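PDB 2XFA: actin depolymerization factor 2 from Plasmodium berghei, which probably binds actin and promotes the disassembly of its filaments in the malaria parasite, as a member of the ADF/cofilin family. Local coordinates for residues Asp14-Glu19 against Glu40-Asp45; Tyr31-Ile36 against Val44-His49; Asp57-Arg62 against Ala77-Pro82; Arg89-Phe94 against Gly123-Leu128. One frame throughout, in Å; residues are numbered along the deposited sequence.

Contact 1. Residues Asp14-Glu19 against Glu40-Asp45; sequences DECIYE and EKIVVD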
loop_
_atom_site.group_PDB
_atom_site.type_symbol
_atom_site.label_atom_id
_atom_site.label_comp_id
_atom_site.label_asym_id
_atom_site.label_seq_id
_atom_site.Cartn_x
_atom_site.Cartn_y
_atom_site.Cartn_z
ATOM N N ASP A 14 -12.223 1.341 11.529
ATOM C CA ASP A 14 -13.257 1.470 10.500
ATOM C C ASP A 14 -12.989 2.565 9.467
ATOM O O ASP A 14 -13.445 2.464 8.330
ATOM C CB ASP A 14 -14.626 1.666 11.152
ATOM C CG ASP A 14 -14.946 0.573 12.154
ATOM O OD1 ASP A 14 -15.363 -0.523 11.720
ATOM O OD2 ASP A 14 -14.760 0.802 13.371
ATOM N N GLU A 15 -12.258 3.606 9.856
ATOM C CA GLU A 15 -11.811 4.614 8.896
ATOM C C GLU A 15 -10.999 3.956 7.770
ATOM O O GLU A 15 -10.959 4.458 6.643
ATOM C CB GLU A 15 -10.964 5.690 9.584
ATOM C CG GLU A 15 -11.510 7.122 9.458
ATOM C CD GLU A 15 -10.806 7.966 8.384
ATOM O OE1 GLU A 15 -11.501 8.456 7.464
ATOM O OE2 GLU A 15 -9.569 8.158 8.467
ATOM N N CYS A 16 -10.357 2.833 8.081
ATOM C CA CYS A 16 -9.503 2.150 7.112
ATOM C C CYS A 16 -10.303 1.774 5.887
ATOM O O CYS A 16 -9.931 2.129 4.765
ATOM C CB CYS A 16 -8.884 0.896 7.714
ATOM S SG CYS A 16 -7.513 1.248 8.819
ATOM N N ILE A 17 -11.410 1.069 6.116
ATOM C CA ILE A 17 -12.265 0.623 5.029
ATOM C C ILE A 17 -13.019 1.806 4.432
ATOM O O ILE A 17 -13.264 1.851 3.224
ATOM C CB ILE A 17 -13.249 -0.492 5.475
ATOM C CG1 ILE A 17 -12.506 -1.604 6.226
ATOM C CG2 ILE A 17 -13.964 -1.082 4.280
ATOM C CD1 ILE A 17 -12.224 -1.280 7.679
ATOM N N TYR A 18 -13.371 2.770 5.278
ATOM C CA TYR A 18 -14.004 3.992 4.805
ATOM C C TYR A 18 -13.189 4.587 3.671
ATOM O O TYR A 18 -13.717 4.855 2.601
ATOM C CB TYR A 18 -14.125 5.014 5.939
ATOM C CG TYR A 18 -14.600 6.389 5.509
ATOM C CD1 TYR A 18 -15.893 6.587 5.041
ATOM C CD2 TYR A 18 -13.758 7.501 5.597
ATOM C CE1 TYR A 18 -16.331 7.844 4.650
ATOM C CE2 TYR A 18 -14.193 8.769 5.217
ATOM C CZ TYR A 18 -15.480 8.929 4.740
ATOM O OH TYR A 18 -15.929 10.172 4.355
ATOM N N GLU A 19 -11.898 4.797 3.907
ATOM C CA GLU A 19 -11.050 5.464 2.919
ATOM C C GLU A 19 -10.778 4.599 1.701
ATOM O O GLU A 19 -10.756 5.092 0.567
ATOM C CB GLU A 19 -9.725 5.919 3.541
ATOM C CG GLU A 19 -9.879 7.000 4.617
ATOM C CD GLU A 19 -10.496 8.298 4.093
ATOM O OE1 GLU A 19 -10.708 8.424 2.863
ATOM O OE2 GLU A 19 -10.761 9.199 4.924
ATOM N N GLU A 40 -1.549 -1.932 18.161
ATOM C CA GLU A 40 -2.811 -2.644 18.350
ATOM C C GLU A 40 -3.981 -2.191 17.471
ATOM O O GLU A 40 -5.082 -2.730 17.571
ATOM C CB GLU A 40 -3.216 -2.630 19.837
ATOM C CG GLU A 40 -4.361 -3.596 20.189
ATOM C CD GLU A 40 -4.497 -3.862 21.687
ATOM O OE1 GLU A 40 -3.686 -3.319 22.473
ATOM O OE2 GLU A 40 -5.418 -4.617 22.075
ATOM N N LYS A 41 -3.759 -1.211 16.609
ATOM C CA LYS A 41 -4.854 -0.713 15.793
ATOM C C LYS A 41 -4.308 -0.300 14.440
ATOM O O LYS A 41 -3.409 0.522 14.380
ATOM C CB LYS A 41 -5.472 0.497 16.478
ATOM C CG LYS A 41 -6.923 0.765 16.158
ATOM C CD LYS A 41 -7.351 2.081 16.794
ATOM C CE LYS A 41 -8.851 2.124 17.035
ATOM N NZ LYS A 41 -9.621 1.846 15.787
ATOM N N ILE A 42 -4.842 -0.850 13.351
ATOM C CA ILE A 42 -4.377 -0.420 12.033
ATOM C C ILE A 42 -5.106 0.865 11.710
ATOM O O ILE A 42 -6.324 0.927 11.835
ATOM C CB ILE A 42 -4.586 -1.480 10.956
ATOM C CG1 ILE A 42 -3.804 -2.748 11.336
ATOM C CG2 ILE A 42 -4.182 -0.928 9.564
ATOM C CD1 ILE A 42 -3.800 -3.818 10.290
ATOM N N VAL A 43 -4.354 1.906 11.358
ATOM C CA VAL A 43 -4.939 3.229 11.112
ATOM C C VAL A 43 -4.414 3.877 9.804
ATOM O O VAL A 43 -3.391 3.462 9.271
ATOM C CB VAL A 43 -4.690 4.161 12.322
ATOM C CG1 VAL A 43 -3.236 4.553 12.394
ATOM C CG2 VAL A 43 -5.546 5.394 12.237
ATOM N N VAL A 44 -5.131 4.874 9.296
ATOM C CA VAL A 44 -4.707 5.642 8.134
ATOM C C VAL A 44 -3.538 6.562 8.494
ATOM O O VAL A 44 -3.629 7.364 9.421
ATOM C CB VAL A 44 -5.852 6.523 7.619
ATOM C CG1 VAL A 44 -5.354 7.449 6.523
ATOM C CG2 VAL A 44 -6.987 5.669 7.125
ATOM N N ASP A 45 -2.436 6.438 7.771
ATOM C CA ASP A 45 -1.277 7.276 8.020
ATOM C C ASP A 45 -1.255 8.468 7.055
ATOM O O ASP A 45 -1.014 9.603 7.458
ATOM C CB ASP A 45 -0.011 6.443 7.873
ATOM C CG ASP A 45 1.258 7.281 7.972
ATOM O OD1 ASP A 45 1.226 8.347 8.643
ATOM O OD2 ASP A 45 2.290 6.863 7.387
#

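Contact 2. Residues Tyr31-Ile36 against Val44-His49; sequences YIIYKI and VDVLEH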
loop_
_atom_site.group_PDB
_atom_site.type_symbol
_atom_site.label_atom_id
_atom_site.label_comp_id
_atom_site.label_asym_id
_atom_site.label_seq_id
_atom_site.Cartn_x
_atom_site.Cartn_y
_atom_site.Cartn_z
ATOM N N TYR A 31 -3.953 7.107 -3.274
ATOM C CA TYR A 31 -3.327 6.064 -2.498
ATOM C C TYR A 31 -3.562 6.304 -1.032
ATOM O O TYR A 31 -3.876 7.403 -0.618
ATOM C CB TYR A 31 -1.823 5.877 -2.790
ATOM C CG TYR A 31 -0.903 6.995 -2.364
ATOM C CD1 TYR A 31 -0.416 7.069 -1.072
ATOM C CD2 TYR A 31 -0.499 7.958 -3.263
ATOM C CE1 TYR A 31 0.428 8.079 -0.687
ATOM C CE2 TYR A 31 0.350 8.976 -2.884
ATOM C CZ TYR A 31 0.807 9.030 -1.595
ATOM O OH TYR A 31 1.647 10.039 -1.216
ATOM N N ILE A 32 -3.454 5.242 -0.258
ATOM C CA ILE A 32 -3.643 5.340 1.175
ATOM C C ILE A 32 -2.472 4.585 1.731
ATOM O O ILE A 32 -2.111 3.555 1.178
ATOM C CB ILE A 32 -4.896 4.632 1.645
ATOM C CG1 ILE A 32 -6.123 5.178 0.917
ATOM C CG2 ILE A 32 -5.049 4.792 3.149
ATOM C CD1 ILE A 32 -7.305 4.194 0.911
ATOM N N ILE A 33 -1.857 5.121 2.787
ATOM C CA ILE A 33 -0.847 4.392 3.526
ATOM C C ILE A 33 -1.416 4.159 4.929
ATOM O O ILE A 33 -1.964 5.068 5.522
ATOM C CB ILE A 33 0.493 5.176 3.572
ATOM C CG1 ILE A 33 1.069 5.281 2.159
ATOM C CG2 ILE A 33 1.507 4.460 4.435
ATOM C CD1 ILE A 33 2.237 6.165 2.047
ATOM N N TYR A 34 -1.322 2.927 5.421
ATOM C CA TYR A 34 -1.859 2.550 6.724
ATOM C C TYR A 34 -0.715 2.172 7.622
ATOM O O TYR A 34 0.316 1.710 7.135
ATOM C CB TYR A 34 -2.718 1.280 6.606
ATOM C CG TYR A 34 -3.931 1.406 5.755
ATOM C CD1 TYR A 34 -5.111 1.906 6.276
ATOM C CD2 TYR A 34 -3.912 1.009 4.427
ATOM C CE1 TYR A 34 -6.241 2.008 5.501
ATOM C CE2 TYR A 34 -5.027 1.117 3.643
ATOM C CZ TYR A 34 -6.196 1.617 4.191
ATOM O OH TYR A 34 -7.322 1.724 3.419
ATOM N N LYS A 35 -0.912 2.275 8.934
ATOM C CA LYS A 35 0.122 1.838 9.839
ATOM C C LYS A 35 -0.503 1.229 11.078
ATOM O O LYS A 35 -1.692 1.386 11.333
ATOM C CB LYS A 35 0.983 3.029 10.258
ATOM C CG LYS A 35 0.223 3.995 11.128
ATOM C CD LYS A 35 0.955 5.326 11.303
ATOM C CE LYS A 35 0.776 5.843 12.734
ATOM N NZ LYS A 35 0.324 7.262 12.784
ATOM N N ILE A 36 0.298 0.515 11.850
ATOM C CA ILE A 36 -0.187 0.042 13.142
ATOM C C ILE A 36 0.178 1.067 14.200
ATOM O O ILE A 36 1.349 1.341 14.446
ATOM C CB ILE A 36 0.362 -1.343 13.488
ATOM C CG1 ILE A 36 -0.062 -2.331 12.395
ATOM C CG2 ILE A 36 -0.151 -1.786 14.867
ATOM C CD1 ILE A 36 0.649 -3.667 12.425
ATOM N N VAL A 44 -5.131 4.874 9.296
ATOM C CA VAL A 44 -4.707 5.642 8.134
ATOM C C VAL A 44 -3.538 6.562 8.494
ATOM O O VAL A 44 -3.629 7.364 9.421
ATOM C CB VAL A 44 -5.852 6.523 7.619
ATOM C CG1 VAL A 44 -5.354 7.449 6.523
ATOM C CG2 VAL A 44 -6.987 5.669 7.125
ATOM N N ASP A 45 -2.436 6.438 7.771
ATOM C CA ASP A 45 -1.277 7.276 8.020
ATOM C C ASP A 45 -1.255 8.468 7.055
ATOM O O ASP A 45 -1.014 9.603 7.458
ATOM C CB ASP A 45 -0.011 6.443 7.873
ATOM C CG ASP A 45 1.258 7.281 7.972
ATOM O OD1 ASP A 45 1.226 8.347 8.643
ATOM O OD2 ASP A 45 2.290 6.863 7.387
ATOM N N VAL A 46 -1.514 8.197 5.780
ATOM C CA VAL A 46 -1.458 9.216 4.737
ATOM C C VAL A 46 -2.535 8.955 3.702
ATOM O O VAL A 46 -2.832 7.789 3.370
ATOM C CB VAL A 46 -0.095 9.177 3.977
ATOM C CG1 VAL A 46 -0.076 10.172 2.825
ATOM C CG2 VAL A 46 1.072 9.405 4.917
ATOM N N LEU A 47 -3.106 10.039 3.189
ATOM C CA LEU A 47 -4.063 9.986 2.093
ATOM C C LEU A 47 -3.634 10.944 1.001
ATOM O O LEU A 47 -3.442 12.127 1.264
ATOM C CB LEU A 47 -5.449 10.424 2.576
ATOM C CG LEU A 47 -6.266 9.425 3.387
ATOM C CD1 LEU A 47 -7.446 10.106 4.044
ATOM C CD2 LEU A 47 -6.751 8.326 2.491
ATOM N N GLU A 48 -3.500 10.459 -0.226
ATOM C CA GLU A 48 -3.288 11.361 -1.351
ATOM C C GLU A 48 -4.611 11.648 -2.039
ATOM O O GLU A 48 -5.170 10.777 -2.699
ATOM C CB GLU A 48 -2.286 10.784 -2.345
ATOM C CG GLU A 48 -1.722 11.799 -3.337
ATOM C CD GLU A 48 -0.832 12.839 -2.669
ATOM O OE1 GLU A 48 0.367 12.555 -2.445
ATOM O OE2 GLU A 48 -1.332 13.942 -2.364
ATOM N N HIS A 49 -5.100 12.876 -1.872
ATOM C CA HIS A 49 -6.371 13.320 -2.445
ATOM C C HIS A 49 -6.247 13.820 -3.884
ATOM O O HIS A 49 -7.258 14.071 -4.543
ATOM C CB HIS A 49 -6.963 14.459 -1.608
ATOM C CG HIS A 49 -7.314 14.071 -0.206
ATOM N ND1 HIS A 49 -8.393 13.270 0.094
ATOM C CD2 HIS A 49 -6.742 14.396 0.976
ATOM C CE1 HIS A 49 -8.465 13.109 1.406
ATOM N NE2 HIS A 49 -7.476 13.781 1.962
#

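Contact 3. Residues Asp57-Arg62 against Ala77-Pro82; sequences DNIIMR and ADMPIP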
loop_
_atom_site.group_PDB
_atom_site.type_symbol
_atom_site.label_atom_id
_atom_site.label_comp_id
_atom_site.label_asym_id
_atom_site.label_seq_id
_atom_site.Cartn_x
_atom_site.Cartn_y
_atom_site.Cartn_z
ATOM N N ASP A 57 4.928 6.318 -12.532
ATOM C CA ASP A 57 6.210 6.675 -11.977
ATOM C C ASP A 57 6.057 7.806 -10.984
ATOM O O ASP A 57 6.662 7.775 -9.919
ATOM C CB ASP A 57 7.123 7.034 -13.117
ATOM C CG ASP A 57 6.958 6.069 -14.272
ATOM O OD1 ASP A 57 7.639 5.022 -14.259
ATOM O OD2 ASP A 57 6.105 6.323 -15.156
ATOM N N ASN A 58 5.205 8.773 -11.289
ATOM C CA ASN A 58 4.978 9.827 -10.315
ATOM C C ASN A 58 4.252 9.320 -9.084
ATOM O O ASN A 58 4.507 9.776 -7.974
ATOM C CB ASN A 58 4.241 11.019 -10.918
ATOM C CG ASN A 58 4.820 12.346 -10.456
ATOM O OD1 ASN A 58 4.433 12.883 -9.416
ATOM N ND2 ASN A 58 5.773 12.871 -11.222
ATOM N N ILE A 59 3.343 8.369 -9.242
ATOM C CA ILE A 59 2.637 7.940 -8.052
ATOM C C ILE A 59 3.568 7.119 -7.139
ATOM O O ILE A 59 3.562 7.290 -5.928
ATOM C CB ILE A 59 1.281 7.264 -8.385
ATOM C CG1 ILE A 59 0.569 6.839 -7.112
ATOM C CG2 ILE A 59 1.474 6.061 -9.271
ATOM C CD1 ILE A 59 0.921 5.472 -6.704
ATOM N N ILE A 60 4.363 6.242 -7.742
ATOM C CA ILE A 60 5.375 5.449 -7.059
ATOM C C ILE A 60 6.386 6.369 -6.338
ATOM O O ILE A 60 6.755 6.116 -5.191
ATOM C CB ILE A 60 6.124 4.548 -8.065
ATOM C CG1 ILE A 60 5.193 3.457 -8.618
ATOM C CG2 ILE A 60 7.368 3.932 -7.440
ATOM C CD1 ILE A 60 5.725 2.815 -9.901
ATOM N N MET A 61 6.776 7.459 -6.993
ATOM C CA MET A 61 7.674 8.436 -6.365
ATOM C C MET A 61 7.040 9.064 -5.127
ATOM O O MET A 61 7.677 9.170 -4.065
ATOM C CB MET A 61 8.088 9.502 -7.372
ATOM C CG MET A 61 8.994 10.570 -6.817
ATOM S SD MET A 61 9.124 11.935 -7.983
ATOM C CE MET A 61 7.404 12.414 -8.132
ATOM N N ARG A 62 5.778 9.467 -5.252
ATOM C CA ARG A 62 5.066 10.072 -4.128
ATOM C C ARG A 62 4.904 9.103 -2.958
ATOM O O ARG A 62 5.050 9.476 -1.802
ATOM C CB ARG A 62 3.691 10.550 -4.584
ATOM C CG ARG A 62 3.745 11.594 -5.689
ATOM C CD ARG A 62 3.729 12.985 -5.131
ATOM N NE ARG A 62 2.369 13.452 -4.892
ATOM C CZ ARG A 62 1.728 14.313 -5.676
ATOM N NH1 ARG A 62 2.317 14.811 -6.761
ATOM N NH2 ARG A 62 0.492 14.680 -5.372
ATOM N N ALA A 77 -2.857 1.469 -3.482
ATOM C CA ALA A 77 -2.675 2.429 -4.557
ATOM C C ALA A 77 -3.527 2.075 -5.770
ATOM O O ALA A 77 -3.544 0.934 -6.206
ATOM C CB ALA A 77 -1.236 2.460 -4.975
ATOM N N ASP A 78 -4.200 3.072 -6.328
ATOM C CA ASP A 78 -4.927 2.919 -7.593
ATOM C C ASP A 78 -3.975 3.246 -8.742
ATOM O O ASP A 78 -3.786 4.410 -9.083
ATOM C CB ASP A 78 -6.113 3.870 -7.605
ATOM C CG ASP A 78 -7.266 3.365 -8.451
ATOM O OD1 ASP A 78 -7.182 2.237 -8.993
ATOM O OD2 ASP A 78 -8.267 4.106 -8.562
ATOM N N MET A 79 -3.349 2.219 -9.308
ATOM C CA MET A 79 -2.304 2.405 -10.311
ATOM C C MET A 79 -2.866 2.540 -11.719
ATOM O O MET A 79 -3.628 1.690 -12.164
ATOM C CB MET A 79 -1.341 1.222 -10.272
ATOM C CG MET A 79 -0.661 1.045 -8.932
ATOM S SD MET A 79 0.256 2.542 -8.519
ATOM C CE MET A 79 1.501 1.861 -7.428
ATOM N N PRO A 80 -2.477 3.608 -12.434
ATOM C CA PRO A 80 -2.924 3.823 -13.814
ATOM C C PRO A 80 -2.141 2.939 -14.768
ATOM O O PRO A 80 -1.004 3.266 -15.106
ATOM C CB PRO A 80 -2.578 5.300 -14.077
ATOM C CG PRO A 80 -2.078 5.863 -12.754
ATOM C CD PRO A 80 -1.610 4.696 -11.957
ATOM N N ILE A 81 -2.739 1.842 -15.213
ATOM C CA ILE A 81 -1.990 0.874 -15.997
ATOM C C ILE A 81 -2.609 0.530 -17.357
ATOM O O ILE A 81 -3.712 -0.017 -17.445
ATOM C CB ILE A 81 -1.710 -0.396 -15.187
ATOM C CG1 ILE A 81 -0.675 -0.097 -14.108
ATOM C CG2 ILE A 81 -1.195 -1.498 -16.090
ATOM C CD1 ILE A 81 -0.378 -1.277 -13.244
ATOM N N PRO A 82 -1.879 0.851 -18.429
ATOM C CA PRO A 82 -2.375 0.614 -19.785
ATOM C C PRO A 82 -2.428 -0.875 -20.107
ATOM O O PRO A 82 -1.503 -1.621 -19.777
ATOM C CB PRO A 82 -1.335 1.317 -20.661
ATOM C CG PRO A 82 -0.092 1.296 -19.855
ATOM C CD PRO A 82 -0.527 1.438 -18.426
#

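Contact 4. Residues Arg89-Phe94 against Gly123-Leu128; sequences RDRIYF and GIFKSL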
loop_
_atom_site.group_PDB
_atom_site.type_symbol
_atom_site.label_atom_id
_atom_site.label_comp_id
_atom_site.label_asym_id
_atom_site.label_seq_id
_atom_site.Cartn_x
_atom_site.Cartn_y
_atom_site.Cartn_z
ATOM N N ARG A 89 -6.201 1.507 -17.710
ATOM C CA ARG A 89 -7.152 0.975 -16.754
ATOM C C ARG A 89 -6.540 1.078 -15.368
ATOM O O ARG A 89 -5.378 0.705 -15.177
ATOM C CB ARG A 89 -7.456 -0.485 -17.065
ATOM C CG ARG A 89 -7.985 -0.729 -18.465
ATOM C CD ARG A 89 -9.342 -0.079 -18.670
ATOM N NE ARG A 89 -10.335 -1.044 -19.137
ATOM C CZ ARG A 89 -10.494 -1.408 -20.409
ATOM N NH1 ARG A 89 -9.718 -0.886 -21.353
ATOM N NH2 ARG A 89 -11.427 -2.295 -20.734
ATOM N N ASP A 90 -7.325 1.578 -14.412
ATOM C CA ASP A 90 -6.907 1.676 -13.012
ATOM C C ASP A 90 -6.987 0.331 -12.299
ATOM O O ASP A 90 -8.055 -0.296 -12.267
ATOM C CB ASP A 90 -7.791 2.672 -12.265
ATOM C CG ASP A 90 -7.567 4.104 -12.710
ATOM O OD1 ASP A 90 -8.450 4.951 -12.440
ATOM O OD2 ASP A 90 -6.513 4.381 -13.329
ATOM N N ARG A 91 -5.868 -0.099 -11.715
ATOM C CA ARG A 91 -5.795 -1.374 -10.977
ATOM C C ARG A 91 -5.436 -1.109 -9.522
ATOM O O ARG A 91 -4.570 -0.282 -9.230
ATOM C CB ARG A 91 -4.729 -2.302 -11.569
ATOM C CG ARG A 91 -4.969 -2.763 -13.024
ATOM C CD ARG A 91 -6.441 -2.749 -13.348
ATOM N NE ARG A 91 -6.796 -3.682 -14.417
ATOM C CZ ARG A 91 -8.020 -3.805 -14.921
ATOM N NH1 ARG A 91 -9.006 -3.043 -14.464
ATOM N NH2 ARG A 91 -8.258 -4.682 -15.886
ATOM N N ILE A 92 -6.065 -1.825 -8.604
ATOM C CA ILE A 92 -5.784 -1.602 -7.196
ATOM C C ILE A 92 -4.692 -2.538 -6.724
ATOM O O ILE A 92 -4.845 -3.752 -6.784
ATOM C CB ILE A 92 -7.023 -1.787 -6.328
ATOM C CG1 ILE A 92 -8.081 -0.742 -6.687
ATOM C CG2 ILE A 92 -6.644 -1.639 -4.860
ATOM C CD1 ILE A 92 -9.444 -1.078 -6.112
ATOM N N TYR A 93 -3.567 -1.973 -6.301
ATOM C CA TYR A 93 -2.469 -2.778 -5.772
ATOM C C TYR A 93 -2.452 -2.643 -4.262
ATOM O O TYR A 93 -2.693 -1.568 -3.739
ATOM C CB TYR A 93 -1.130 -2.301 -6.337
ATOM C CG TYR A 93 -0.882 -2.818 -7.727
ATOM C CD1 TYR A 93 -0.014 -3.885 -7.952
ATOM C CD2 TYR A 93 -1.568 -2.290 -8.811
ATOM C CE1 TYR A 93 0.197 -4.380 -9.238
ATOM C CE2 TYR A 93 -1.373 -2.782 -10.097
ATOM C CZ TYR A 93 -0.489 -3.819 -10.307
ATOM O OH TYR A 93 -0.302 -4.293 -11.589
ATOM N N PHE A 94 -2.128 -3.723 -3.571
ATOM C CA PHE A 94 -1.925 -3.669 -2.136
ATOM C C PHE A 94 -0.443 -3.978 -1.919
ATOM O O PHE A 94 0.063 -4.954 -2.449
ATOM C CB PHE A 94 -2.781 -4.714 -1.427
ATOM C CG PHE A 94 -2.584 -4.745 0.054
ATOM C CD1 PHE A 94 -3.429 -4.032 0.887
ATOM C CD2 PHE A 94 -1.542 -5.463 0.614
ATOM C CE1 PHE A 94 -3.257 -4.053 2.271
ATOM C CE2 PHE A 94 -1.353 -5.486 2.001
ATOM C CZ PHE A 94 -2.210 -4.782 2.829
ATOM N N GLY A 123 -11.591 -6.438 -4.217
ATOM C CA GLY A 123 -11.214 -5.711 -5.414
ATOM C C GLY A 123 -9.720 -5.492 -5.670
ATOM O O GLY A 123 -9.347 -4.871 -6.665
ATOM N N ILE A 124 -8.852 -6.032 -4.823
ATOM C CA ILE A 124 -7.402 -5.942 -5.081
ATOM C C ILE A 124 -6.958 -6.678 -6.345
ATOM O O ILE A 124 -7.210 -7.878 -6.523
ATOM C CB ILE A 124 -6.571 -6.488 -3.916
ATOM C CG1 ILE A 124 -6.850 -5.682 -2.650
ATOM C CG2 ILE A 124 -5.066 -6.463 -4.255
ATOM C CD1 ILE A 124 -6.195 -6.288 -1.422
ATOM N N PHE A 125 -6.272 -5.949 -7.218
ATOM C CA PHE A 125 -5.741 -6.510 -8.454
ATOM C C PHE A 125 -4.516 -7.354 -8.155
ATOM O O PHE A 125 -4.352 -8.430 -8.704
ATOM C CB PHE A 125 -5.397 -5.405 -9.442
ATOM C CG PHE A 125 -4.981 -5.906 -10.778
ATOM C CD1 PHE A 125 -5.928 -6.156 -11.761
ATOM C CD2 PHE A 125 -3.648 -6.122 -11.065
ATOM C CE1 PHE A 125 -5.564 -6.626 -12.992
ATOM C CE2 PHE A 125 -3.271 -6.593 -12.307
ATOM C CZ PHE A 125 -4.235 -6.852 -13.271
ATOM N N LYS A 126 -3.650 -6.877 -7.272
ATOM C CA LYS A 126 -2.501 -7.680 -6.874
ATOM C C LYS A 126 -1.970 -7.253 -5.520
ATOM O O LYS A 126 -1.925 -6.065 -5.196
ATOM C CB LYS A 126 -1.386 -7.597 -7.914
ATOM C CG LYS A 126 -0.340 -8.662 -7.736
ATOM C CD LYS A 126 0.451 -8.833 -9.007
ATOM C CE LYS A 126 1.268 -10.103 -8.987
ATOM N NZ LYS A 126 2.176 -10.172 -10.169
ATOM N N SER A 127 -1.592 -8.240 -4.723
ATOM C CA SER A 127 -0.999 -7.981 -3.423
ATOM C C SER A 127 0.504 -8.260 -3.523
ATOM O O SER A 127 0.908 -9.279 -4.093
ATOM C CB SER A 127 -1.647 -8.882 -2.386
ATOM O OG SER A 127 -1.072 -8.628 -1.120
ATOM N N LEU A 128 1.322 -7.352 -2.989
ATOM C CA LEU A 128 2.778 -7.414 -3.145
ATOM C C LEU A 128 3.480 -7.275 -1.809
ATOM O O LEU A 128 3.027 -6.566 -0.942
ATOM C CB LEU A 128 3.269 -6.245 -4.010
ATOM C CG LEU A 128 2.652 -6.043 -5.391
ATOM C CD1 LEU A 128 3.225 -4.820 -6.078
ATOM C CD2 LEU A 128 2.921 -7.279 -6.200
HETATM O O HOH W 1 -8.215 -3.685 -9.175
#

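Contact 1. Residues Asp14-Glu19 against Glu40-Asp45
Glu19 OE1, at the end of a side chain whose CG touches Val44 CG2, takes a hydrogen bond from Asn29 and lies in a weak, long ion pair with Arg22; the carboxylate turns away from the valine. Glu19 OE2 comes within 2.7 Å of Glu15 OE1, so one of the two acids probably holds a proton. Glu15 crosses Val44 at about a right angle, with OE2 3.8 Å from CG2. That branch of Val44, lying anti to the carbonyl carbon, is thus met by a carboxylate oxygen of Glu15 and the CG methylene of Glu19, one helical turn on. At the other end Cys16, its SG beside the backbone N (chi1 -77°), pushes sulfur to within 3.3 Å of Ile42 O and 4.0 Å of Ile42 CG2. Helix and strand cross at 43°. Helix 14-24 thus packs on strand 41-48 where the strand runs between short strand 11-12 and strand 31-37, whose Tyr34 hydroxyl bonds to Cys16 O.

Contact 2. Residues Tyr31-Ile36 against Val44-His49
Glu48 lays its CB over one face of the Tyr31 ring, 3.6 Å from the centroid and displaced to the CE2 side. With CG wedged between the backbone N and the carbonyl carbon (chi1 68°), Tyr31 brings its ring over toward the partner strand, and Val46 CG1 meets CE1 obliquely. Val46 and Ile33 stand on the same face, CB to CB 4.1 Å. On the other face Ile32 and Leu47 run side by side, CG1 against CD2 at 3.6 Å. A classic beta bulge interrupts the antiparallel pairing: Ile33 O accepts from both Asp45 N (2.7 Å) and Val46 N (3.2 Å). Past it Tyr34 and Val44 diverge, touching through CE1 and CG2. The extra residue turns Asp45 toward Lys35, whose CD crosses Asp45 CB at 3.7 Å. Tyr31 OH comes within 3.1 Å of Glu48 OE1, yet the hydroxyl bonds to Asn66 and OE1 pairs with Arg62; Arg73 holds Asp45 OD2. The hairpin therefore relies on backbone bonds and apolar contact, its acids probably neutralised by arginines outside it.

Contact 3. Residues Asp57-Arg62 against Ala77-Pro82
Met79 lodges its sulfur against both branches of Ile59, SD lying 3.5 Å from CD1 and 3.8 Å from CG2. This is the tight part of the contact. The two side chains cross at about a right angle, the methionine bending at chi2 (-59°) so that CE swings round to Ile59 CD1 at 3.7 Å and on to Ile60 CG1 at 4.2 Å. Ile59 reaches out because its CG1 lies anti to the backbone N (chi1 -180°), which carries CD1 down to the strand and puts CG2 on the Pro80 side. Around this centre the fit slackens: CD1 meets Ala77 CB at 4.1 Å, and CG2 meets Pro80 CD at 4.3 Å.

Helix 57-62 runs antiparallel to strand 77-81 with the axes 9.0 Å apart. Its far side turns from the sheet and is more open to solvent, with the exposed Asp57 in a salt bridge to Lys142 and the partly exposed Arg62 paired with Glu48. On the same helix Leu56 touches Met79 and Pro80, and Ile63 touches Ala77, while Leu141 of helix 137-146 touches Ile60 and Tyr93 of the adjoining strand touches Met79. Everything that meets across these segments is carbon or sulfur, all of it buried, so helix and sheet are held here by close van der Waals packing and exclusion of water, without directional bonds.

Contact 4. Residues Arg89-Phe94 against Gly123-Leu128
Ile92 O accepts two N-H groups of segment 123-128: Phe125 N at 2.7 Å, in the carbonyl plane, and more weakly Lys126 N at 3.4 Å. Regular parallel pairing then takes over, with Phe94 N giving to Lys126 O (2.9 Å, 170° at the hydrogen) and Leu128 N to Phe94 O (2.8 Å). Before the pairing begins, one water bridges the gap, accepting from Ile92 N at 2.9 Å and donating to Gly123 O at 3.0 Å. Polar tips find partners farther off: Ser127 OG bonds to Lys114, and Lys126 NZ forms a salt bridge with the chain-terminal carboxylate of Thr148. Among the side chains, Arg91 CG sits over the centre of the Phe125 ring, 3.8 Å from the centroid, its guanidinium turned 26° from the ring plane. Phe94 CB takes Ile124 CD1, and Tyr93 CD1 takes Leu128 CD1. These strands close the right-handed beta-alpha-beta crossover through helix 104-118. Four main-chain bonds, one of them weak, and a water bridge join the two backbones, while aromatic and aliphatic groups cover both faces.

How the contacts relate
All four contacts bear on one mixed sheet, the core of the ADF-homology fold. Contacts 2 and 4 join neighbouring strands within it, antiparallel in one and parallel in the other, and rest on backbone hydrogen bonds; contacts 1 and 3 lay helices on opposite faces without hydrogen bonds between their segments. In contact 3, wholly buried and apolar, side chains alone meet; contact 1, toward an edge, brings carboxylates near its strand and a thiol to a backbone carbonyl, and is only partly buried, as are 2 and 4. Contacts 1 and 2 share Val44 and Asp45. The Glu48-Arg62 salt bridge ties contact 2 to contact 3, and backbone pairing of Met79 with Arg91 continues into contact 4.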